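Local coordinates for SIR4-interacting protein SIF2 (Saccharomyces cerevisiae, PDB 1R5M) that antagonizes telomeric silencing in yeast and acts as a transcriptional corepressor within the Set3 complex, at residues N54-S68 with N109-I123. Numbering follows the deposited sequence.
Sequences NPLDESILAYGEKNS and NQVTCLAWSHDGNSI. With SO4 (sulfate ion), chain B.
Trp116 is overlapped on one face of its indole by Asn54 from the neighbouring blade, while Ile123 CD1 of its own blade backs the centre of the opposite face. Asn54 CA sits 3.7 Å from the centroid of the five-membered ring, a CH-pi contact, while ND2 lies above the six-membered ring near its rim, the amide plane tilted 62° from the indole. With CG anti to the backbone N (chi1 -171°), the Asn54 amide is carried across the ring to the turn Ser117-Gly120, where ND2 donates to Gly120 O at 2.8 Å, on a lone pair in the carbonyl plane. Its OD1 accepts from Leu56 N, an Asx turn, and from Asp57 N above the carbonyl plane, which extends it to an Asx motif; both ends of the amide are thus gripped and its rotation is fixed. The indole NE1 is held in turn by Thr52 O.

Pro55 CD packs on Trp116 CB, and Ala62 CB meets Ile123 CD1 tightly at 3.4 Å. Further along, Leu114 spreads its methyls over the backbone of Tyr63 and Gly64, and Val111 rests on Gly64 CA. Val111 N also donates almost straight to Glu65 O (3.1 Å), and Asn109 ND2 hydrogen-bonds to Ser68 OG, which also bonds to His96 O. Strands 60-65 and 111-116, nearly antiparallel at 162°, illustrate how side-chain packing, with a few hydrogen bonds toward the ends, joins neighbouring blades, here WD repeats 1 and 2, in a WD40 beta-propeller.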
# COMPACT_ATOMS: atom_id res chain seq x y z
N ASN A 54 6.17 -10.52 4.52
CA ASN A 54 7.23 -10.84 3.58
C ASN A 54 6.57 -11.38 2.31
O ASN A 54 5.68 -12.22 2.37
CB ASN A 54 8.16 -11.87 4.19
CG ASN A 54 9.41 -12.08 3.36
OD1 ASN A 54 9.37 -12.74 2.32
ND2 ASN A 54 10.52 -11.51 3.81
N PRO A 55 7.01 -10.91 1.13
CA PRO A 55 6.41 -11.40 -0.11
C PRO A 55 6.61 -12.87 -0.46
O PRO A 55 5.87 -13.42 -1.27
CB PRO A 55 7.01 -10.46 -1.17
CG PRO A 55 8.36 -10.14 -0.60
CD PRO A 55 8.05 -9.90 0.86
N LEU A 56 7.59 -13.51 0.16
CA LEU A 56 7.85 -14.92 -0.15
C LEU A 56 7.75 -15.89 1.02
O LEU A 56 7.71 -17.10 0.81
CB LEU A 56 9.23 -15.05 -0.81
CG LEU A 56 9.33 -14.35 -2.17
CD1 LEU A 56 10.74 -14.49 -2.71
CD2 LEU A 56 8.33 -14.97 -3.14
N ASP A 57 7.69 -15.37 2.24
CA ASP A 57 7.58 -16.22 3.43
C ASP A 57 6.27 -15.90 4.14
O ASP A 57 6.14 -14.84 4.76
CB ASP A 57 8.76 -15.97 4.37
CG ASP A 57 8.86 -17.01 5.47
OD1 ASP A 57 7.81 -17.45 5.98
OD2 ASP A 57 10.00 -17.39 5.82
N GLU A 58 5.31 -16.81 4.05
CA GLU A 58 4.00 -16.60 4.65
C GLU A 58 3.99 -16.42 6.17
O GLU A 58 2.98 -15.97 6.72
CB GLU A 58 3.06 -17.74 4.28
CG GLU A 58 3.25 -19.02 5.08
CD GLU A 58 2.14 -20.03 4.82
OE1 GLU A 58 2.22 -20.75 3.80
OE2 GLU A 58 1.19 -20.08 5.61
N SER A 59 5.09 -16.75 6.83
CA SER A 59 5.15 -16.65 8.29
C SER A 59 5.82 -15.40 8.84
O SER A 59 5.80 -15.17 10.05
CB SER A 59 5.86 -17.88 8.87
OG SER A 59 7.27 -17.78 8.66
N ILE A 60 6.42 -14.60 7.97
CA ILE A 60 7.14 -13.41 8.43
C ILE A 60 6.40 -12.09 8.23
O ILE A 60 5.97 -11.75 7.13
CB ILE A 60 8.52 -13.32 7.75
CG1 ILE A 60 9.34 -14.57 8.09
CG2 ILE A 60 9.25 -12.06 8.20
CD1 ILE A 60 10.72 -14.60 7.46
N LEU A 61 6.27 -11.35 9.33
CA LEU A 61 5.58 -10.07 9.35
C LEU A 61 6.51 -8.96 9.84
O LEU A 61 7.28 -9.16 10.79
CB LEU A 61 4.36 -10.15 10.28
CG LEU A 61 3.57 -8.86 10.56
CD1 LEU A 61 2.92 -8.37 9.28
CD2 LEU A 61 2.51 -9.13 11.63
N ALA A 62 6.45 -7.81 9.19
CA ALA A 62 7.23 -6.66 9.61
C ALA A 62 6.21 -5.62 10.07
O ALA A 62 5.23 -5.37 9.38
CB ALA A 62 8.04 -6.10 8.45
N TYR A 63 6.41 -5.03 11.24
CA TYR A 63 5.47 -4.02 11.68
C TYR A 63 6.15 -2.83 12.33
O TYR A 63 7.18 -2.97 12.99
CB TYR A 63 4.41 -4.63 12.62
CG TYR A 63 4.91 -5.24 13.91
CD1 TYR A 63 5.30 -4.43 14.98
CD2 TYR A 63 4.94 -6.62 14.09
CE1 TYR A 63 5.69 -4.98 16.19
CE2 TYR A 63 5.33 -7.18 15.31
CZ TYR A 63 5.70 -6.35 16.35
OH TYR A 63 6.05 -6.89 17.57
N GLY A 64 5.59 -1.65 12.10
CA GLY A 64 6.16 -0.45 12.66
C GLY A 64 5.47 -0.05 13.95
O GLY A 64 4.26 -0.25 14.10
N GLU A 65 6.22 0.52 14.88
CA GLU A 65 5.66 0.94 16.15
C GLU A 65 5.90 2.43 16.35
O GLU A 65 6.62 3.07 15.59
CB GLU A 65 6.27 0.13 17.29
CG GLU A 65 6.05 -1.37 17.13
CD GLU A 65 6.78 -2.19 18.17
OE1 GLU A 65 6.39 -2.13 19.36
OE2 GLU A 65 7.74 -2.89 17.80
N LYS A 66 5.29 2.98 17.39
CA LYS A 66 5.41 4.41 17.64
C LYS A 66 6.72 4.89 18.26
O LYS A 66 7.11 6.03 18.04
CB LYS A 66 4.23 4.87 18.50
CG LYS A 66 2.88 4.64 17.81
CD LYS A 66 1.69 5.08 18.66
CE LYS A 66 0.39 4.85 17.90
NZ LYS A 66 -0.82 5.17 18.72
N ASN A 67 7.41 4.02 19.00
CA ASN A 67 8.66 4.42 19.64
C ASN A 67 9.92 4.31 18.78
O ASN A 67 10.92 3.72 19.19
CB ASN A 67 8.86 3.64 20.94
CG ASN A 67 9.97 4.22 21.80
OD1 ASN A 67 10.10 5.43 21.92
ND2 ASN A 67 10.78 3.35 22.40
N SER A 68 9.87 4.88 17.58
CA SER A 68 11.02 4.89 16.67
C SER A 68 11.62 3.50 16.48
O SER A 68 12.84 3.33 16.45
CB SER A 68 12.08 5.85 17.23
OG SER A 68 12.98 6.30 16.22
N ASN A 109 8.62 10.07 17.03
CA ASN A 109 9.30 9.57 15.84
C ASN A 109 8.80 8.16 15.55
O ASN A 109 9.52 7.18 15.74
CB ASN A 109 10.82 9.57 16.05
CG ASN A 109 11.59 9.47 14.74
OD1 ASN A 109 11.30 10.18 13.77
ND2 ASN A 109 12.60 8.60 14.70
N GLN A 110 7.57 8.07 15.08
CA GLN A 110 6.97 6.77 14.77
C GLN A 110 7.49 6.24 13.43
O GLN A 110 7.96 7.01 12.59
CB GLN A 110 5.44 6.89 14.68
CG GLN A 110 4.77 7.62 15.83
CD GLN A 110 3.25 7.59 15.74
OE1 GLN A 110 2.68 7.34 14.68
NE2 GLN A 110 2.58 7.86 16.86
N VAL A 111 7.41 4.93 13.25
CA VAL A 111 7.79 4.33 11.98
C VAL A 111 6.55 4.58 11.13
O VAL A 111 5.44 4.21 11.51
CB VAL A 111 8.04 2.82 12.13
CG1 VAL A 111 8.15 2.18 10.75
CG2 VAL A 111 9.33 2.59 12.92
N THR A 112 6.74 5.23 9.98
CA THR A 112 5.62 5.59 9.11
C THR A 112 5.53 4.81 7.81
O THR A 112 4.54 4.94 7.07
CB THR A 112 5.69 7.08 8.74
OG1 THR A 112 6.92 7.32 8.03
CG2 THR A 112 5.65 7.95 9.99
N CYS A 113 6.54 4.00 7.53
CA CYS A 113 6.54 3.26 6.27
C CYS A 113 7.47 2.06 6.33
O CYS A 113 8.55 2.13 6.93
CB CYS A 113 6.97 4.21 5.15
SG CYS A 113 6.87 3.57 3.45
N LEU A 114 7.04 0.95 5.75
CA LEU A 114 7.85 -0.26 5.67
C LEU A 114 7.66 -0.84 4.28
O LEU A 114 6.54 -0.87 3.76
CB LEU A 114 7.42 -1.31 6.71
CG LEU A 114 7.51 -0.89 8.18
CD1 LEU A 114 6.18 -0.30 8.60
CD2 LEU A 114 7.84 -2.09 9.05
N ALA A 115 8.75 -1.30 3.67
CA ALA A 115 8.66 -1.87 2.33
C ALA A 115 9.69 -2.96 2.08
O ALA A 115 10.89 -2.71 2.08
CB ALA A 115 8.84 -0.76 1.28
N TRP A 116 9.20 -4.18 1.87
CA TRP A 116 10.07 -5.32 1.57
C TRP A 116 10.50 -5.24 0.11
O TRP A 116 9.77 -4.73 -0.73
CB TRP A 116 9.32 -6.65 1.71
CG TRP A 116 9.00 -7.10 3.10
CD1 TRP A 116 7.79 -7.01 3.73
CD2 TRP A 116 9.88 -7.76 4.00
NE1 TRP A 116 7.87 -7.59 4.97
CE2 TRP A 116 9.14 -8.05 5.17
CE3 TRP A 116 11.23 -8.13 3.94
CZ2 TRP A 116 9.71 -8.70 6.27
CZ3 TRP A 116 11.79 -8.78 5.04
CH2 TRP A 116 11.03 -9.06 6.19
N SER A 117 11.69 -5.76 -0.18
CA SER A 117 12.16 -5.81 -1.55
C SER A 117 11.33 -6.94 -2.18
O SER A 117 10.78 -7.79 -1.47
CB SER A 117 13.65 -6.15 -1.59
OG SER A 117 13.90 -7.39 -0.97
N HIS A 118 11.24 -6.97 -3.51
CA HIS A 118 10.45 -7.99 -4.18
C HIS A 118 10.90 -9.42 -3.89
O HIS A 118 10.09 -10.35 -3.89
CB HIS A 118 10.45 -7.73 -5.69
CG HIS A 118 9.70 -6.50 -6.08
ND1 HIS A 118 8.34 -6.37 -5.91
CD2 HIS A 118 10.12 -5.32 -6.61
CE1 HIS A 118 7.96 -5.18 -6.32
NE2 HIS A 118 9.02 -4.52 -6.74
N ASP A 119 12.19 -9.59 -3.63
CA ASP A 119 12.77 -10.90 -3.34
C ASP A 119 12.56 -11.30 -1.88
O ASP A 119 12.83 -12.44 -1.49
CB ASP A 119 14.25 -10.85 -3.62
CG ASP A 119 14.90 -9.69 -2.90
OD1 ASP A 119 14.83 -8.55 -3.41
OD2 ASP A 119 15.46 -9.91 -1.81
N GLY A 120 12.10 -10.35 -1.07
CA GLY A 120 11.85 -10.63 0.34
C GLY A 120 13.07 -10.73 1.24
O GLY A 120 12.94 -11.06 2.41
N ASN A 121 14.26 -10.43 0.71
CA ASN A 121 15.46 -10.52 1.53
C ASN A 121 15.86 -9.24 2.23
O ASN A 121 16.65 -9.26 3.18
CB ASN A 121 16.64 -11.02 0.68
CG ASN A 121 16.50 -12.47 0.29
OD1 ASN A 121 16.36 -13.34 1.15
ND2 ASN A 121 16.53 -12.75 -1.01
N SER A 122 15.31 -8.11 1.78
CA SER A 122 15.63 -6.82 2.38
C SER A 122 14.37 -6.03 2.67
O SER A 122 13.32 -6.27 2.06
CB SER A 122 16.52 -6.01 1.45
OG SER A 122 17.69 -6.74 1.10
N ILE A 123 14.47 -5.07 3.58
CA ILE A 123 13.32 -4.23 3.91
C ILE A 123 13.78 -2.83 4.29
O ILE A 123 14.83 -2.66 4.91
CB ILE A 123 12.49 -4.86 5.07
CG1 ILE A 123 11.26 -3.98 5.36
CG2 ILE A 123 13.34 -5.03 6.32
CD1 ILE A 123 10.26 -4.62 6.32
S SO4 B . 10.55 -0.75 22.65
O1 SO4 B . 10.94 0.60 22.19
O2 SO4 B . 10.11 -0.67 24.06
O3 SO4 B . 9.44 -1.25 21.82
O4 SO4 B . 11.70 -1.67 22.54
O HOH W 1 7.35 8.56 18.92